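Local coordinates for Cas13d (uncultured Ruminococcus sp, PDB 6IV9), which binds a CRISPR RNA as an effector nuclease whose two HEPN domains govern maturation of that guide and cleavage of target RNA, at residues His616-Arg619 with Asn620-Asn624. The protein carries 2 engineered substitutions. Numbering follows the deposited sequence.
With nucleotides of chain B.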
loop_
_atom_site.group_PDB
_atom_site.type_symbol
_atom_site.label_atom_id
_atom_site.label_comp_id
_atom_site.label_asym_id
_atom_site.label_seq_id
_atom_site.Cartn_x
_atom_site.Cartn_y
_atom_site.Cartn_z
ATOM N N HIS A 616 -15.005 -32.988 -13.844
ATOM C CA HIS A 616 -14.911 -31.729 -13.053
ATOM C C HIS A 616 -14.571 -30.510 -13.919
ATOM O O HIS A 616 -13.975 -29.583 -13.399
ATOM C CB HIS A 616 -13.937 -31.901 -11.890
ATOM C CG HIS A 616 -14.395 -32.881 -10.870
ATOM N ND1 HIS A 616 -15.562 -32.731 -10.179
ATOM C CD2 HIS A 616 -13.848 -34.026 -10.435
ATOM C CE1 HIS A 616 -15.714 -33.736 -9.358
ATOM N NE2 HIS A 616 -14.681 -34.541 -9.500
ATOM N N GLY A 617 -14.957 -30.510 -15.182
ATOM C CA GLY A 617 -14.553 -29.370 -16.016
ATOM C C GLY A 617 -15.104 -28.050 -15.520
ATOM O O GLY A 617 -14.340 -27.117 -15.421
ATOM N N LEU A 618 -16.387 -28.010 -15.197
ATOM C CA LEU A 618 -17.028 -26.762 -14.735
ATOM C C LEU A 618 -16.407 -26.316 -13.409
ATOM O O LEU A 618 -16.143 -25.143 -13.260
ATOM C CB LEU A 618 -18.527 -26.999 -14.607
ATOM C CG LEU A 618 -19.351 -25.779 -14.232
ATOM C CD1 LEU A 618 -19.092 -24.635 -15.185
ATOM C CD2 LEU A 618 -20.815 -26.120 -14.192
ATOM N N ARG A 619 -16.160 -27.252 -12.502
ATOM C CA ARG A 619 -15.557 -26.884 -11.207
ATOM C C ARG A 619 -14.184 -26.267 -11.475
ATOM O O ARG A 619 -13.883 -25.245 -10.918
ATOM C CB ARG A 619 -15.384 -28.147 -10.360
ATOM C CG ARG A 619 -14.720 -27.934 -9.009
ATOM C CD ARG A 619 -14.174 -29.228 -8.445
ATOM N NE ARG A 619 -13.022 -29.718 -9.165
ATOM C CZ ARG A 619 -12.374 -30.827 -8.873
ATOM N NH1 ARG A 619 -12.756 -31.562 -7.851
ATOM N NH2 ARG A 619 -11.347 -31.201 -9.599
ATOM N N ASN A 620 -13.411 -26.899 -12.337
ATOM C CA ASN A 620 -12.053 -26.419 -12.670
ATOM C C ASN A 620 -12.133 -25.046 -13.338
ATOM O O ASN A 620 -11.319 -24.208 -13.036
ATOM C CB ASN A 620 -11.305 -27.456 -13.498
ATOM C CG ASN A 620 -11.058 -28.731 -12.724
ATOM O OD1 ASN A 620 -11.144 -28.750 -11.514
ATOM N ND2 ASN A 620 -10.743 -29.795 -13.423
ATOM N N PHE A 621 -13.097 -24.857 -14.225
ATOM C CA PHE A 621 -13.228 -23.558 -14.921
ATOM C C PHE A 621 -13.518 -22.453 -13.903
ATOM O O PHE A 621 -12.896 -21.437 -13.978
ATOM C CB PHE A 621 -14.327 -23.627 -15.978
ATOM C CG PHE A 621 -14.556 -22.336 -16.716
ATOM C CD1 PHE A 621 -13.762 -21.984 -17.787
ATOM C CD2 PHE A 621 -15.552 -21.466 -16.330
ATOM C CE1 PHE A 621 -13.959 -20.795 -18.462
ATOM C CE2 PHE A 621 -15.748 -20.278 -17.005
ATOM C CZ PHE A 621 -14.956 -19.950 -18.070
ATOM N N ILE A 622 -14.444 -22.688 -12.986
ATOM C CA ILE A 622 -14.801 -21.692 -11.939
ATOM C C ILE A 622 -13.596 -21.450 -11.025
ATOM O O ILE A 622 -13.355 -20.325 -10.656
ATOM C CB ILE A 622 -16.037 -22.160 -11.151
ATOM C CG1 ILE A 622 -17.268 -22.252 -12.049
ATOM C CG2 ILE A 622 -16.307 -21.268 -9.961
ATOM C CD1 ILE A 622 -17.815 -20.917 -12.432
ATOM N N THR A 623 -12.893 -22.510 -10.659
ATOM C CA THR A 623 -11.720 -22.343 -9.784
ATOM C C THR A 623 -10.648 -21.500 -10.478
ATOM O O THR A 623 -10.184 -20.560 -9.879
ATOM C CB THR A 623 -11.116 -23.715 -9.463
ATOM O OG1 THR A 623 -12.072 -24.475 -8.736
ATOM C CG2 THR A 623 -9.828 -23.609 -8.688
ATOM N N ASN A 624 -10.293 -21.840 -11.709
ATOM C CA ASN A 624 -9.232 -21.112 -12.441
ATOM C C ASN A 624 -9.606 -19.663 -12.738
ATOM O O ASN A 624 -8.744 -18.832 -12.647
ATOM C CB ASN A 624 -8.933 -21.743 -13.793
ATOM C CG ASN A 624 -8.317 -23.111 -13.678
ATOM O OD1 ASN A 624 -8.129 -23.607 -12.585
ATOM N ND2 ASN A 624 -8.006 -23.712 -14.805
ATOM P P A B 49 -8.999 -29.392 -16.405
ATOM O OP1 A B 49 -10.406 -29.723 -16.410
ATOM O OP2 A B 49 -8.411 -28.147 -15.749
ATOM O "O5'" A B 49 -8.103 -30.563 -15.769
ATOM C "C5'" A B 49 -8.236 -31.924 -16.249
ATOM C "C4'" A B 49 -7.271 -32.820 -15.524
ATOM O "O4'" A B 49 -5.926 -32.412 -15.841
ATOM C "C3'" A B 49 -7.352 -32.807 -13.992
ATOM O "O3'" A B 49 -8.358 -33.714 -13.578
ATOM C "C2'" A B 49 -5.940 -33.193 -13.590
ATOM O "O2'" A B 49 -5.704 -34.575 -13.720
ATOM C "C1'" A B 49 -5.115 -32.543 -14.699
ATOM N N9 A B 49 -4.615 -31.231 -14.338
ATOM C C8 A B 49 -5.133 -29.983 -14.588
ATOM N N7 A B 49 -4.404 -29.006 -14.109
ATOM C C5 A B 49 -3.361 -29.656 -13.463
ATOM C C6 A B 49 -2.257 -29.183 -12.738
ATOM N N6 A B 49 -2.009 -27.888 -12.532
ATOM N N1 A B 49 -1.401 -30.097 -12.225
ATOM C C2 A B 49 -1.649 -31.396 -12.435
ATOM N N3 A B 49 -2.655 -31.963 -13.096
ATOM C C4 A B 49 -3.477 -31.025 -13.602
ATOM P P A B 50 -9.265 -33.426 -12.305
ATOM O OP1 A B 50 -10.385 -34.368 -12.306
ATOM O OP2 A B 50 -9.607 -31.976 -12.268
ATOM O "O5'" A B 50 -8.223 -33.594 -11.130
ATOM C "C5'" A B 50 -7.778 -34.890 -10.734
ATOM C "C4'" A B 50 -6.799 -34.755 -9.602
ATOM O "O4'" A B 50 -5.597 -34.112 -10.100
ATOM C "C3'" A B 50 -7.204 -33.857 -8.431
ATOM O "O3'" A B 50 -8.217 -34.330 -7.522
ATOM C "C2'" A B 50 -5.843 -33.606 -7.782
ATOM O "O2'" A B 50 -5.532 -34.612 -6.840
ATOM C "C1'" A B 50 -4.915 -33.516 -9.012
ATOM N N9 A B 50 -4.597 -32.131 -9.367
ATOM C C8 A B 50 -5.339 -31.248 -10.115
ATOM N N7 A B 50 -4.817 -30.047 -10.185
ATOM C C5 A B 50 -3.660 -30.141 -9.421
ATOM C C6 A B 50 -2.660 -29.210 -9.100
ATOM N N6 A B 50 -2.663 -27.949 -9.531
ATOM N N1 A B 50 -1.643 -29.625 -8.312
ATOM C C2 A B 50 -1.642 -30.891 -7.877
ATOM N N3 A B 50 -2.526 -31.859 -8.108
ATOM C C4 A B 50 -3.520 -31.416 -8.900
#
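Arg619 grips the side-chain carbonyl of Asn620 with two nitrogens. Its CB stays beside the Asn620 backbone N because the two residues are neighbours, and CG is 4.4 Å from Thr623 OG1, one turn on. With CG anti to the backbone N (chi1 178°) and a bend at chi3 (70°), the chain brings NE and NH2 side-on to Asn620 OD1. The bond from NE to OD1 is 3.2 Å long. OD1 lies in the guanidinium plane; NH2 meets it on a lone pair, whereas NE stands above the carbonyl plane of the Asn620 amide. NH2 also comes within 3.3 Å of OP2 of A50 of chain B, putting a charged group beside that phosphate. NH1 lies over the centre of the His616 ring, 3.6 Å above its plane. His616 is the N-cap residue of helix 617-627, and its O accepts from Asn620 N at 2.9 Å, the first of the i to i+4 bonds. This helix start meets the guide RNA: Asn620 ND2 donates to OP2 of A50 at 2.7 Å and, nearly straight (175°), to OP1 of A49 of chain B, bridging successive phosphates. With an alanine here instead of Arg619, OD1 loses both donors and the amide is likely to turn more freely, while the A50 phosphate would probably miss a nearby positive charge. Phe584 of helix 581-591 packs on Arg619 and Thr623, whose OG1 and N both donate to Arg619 O, each at 2.9 Å.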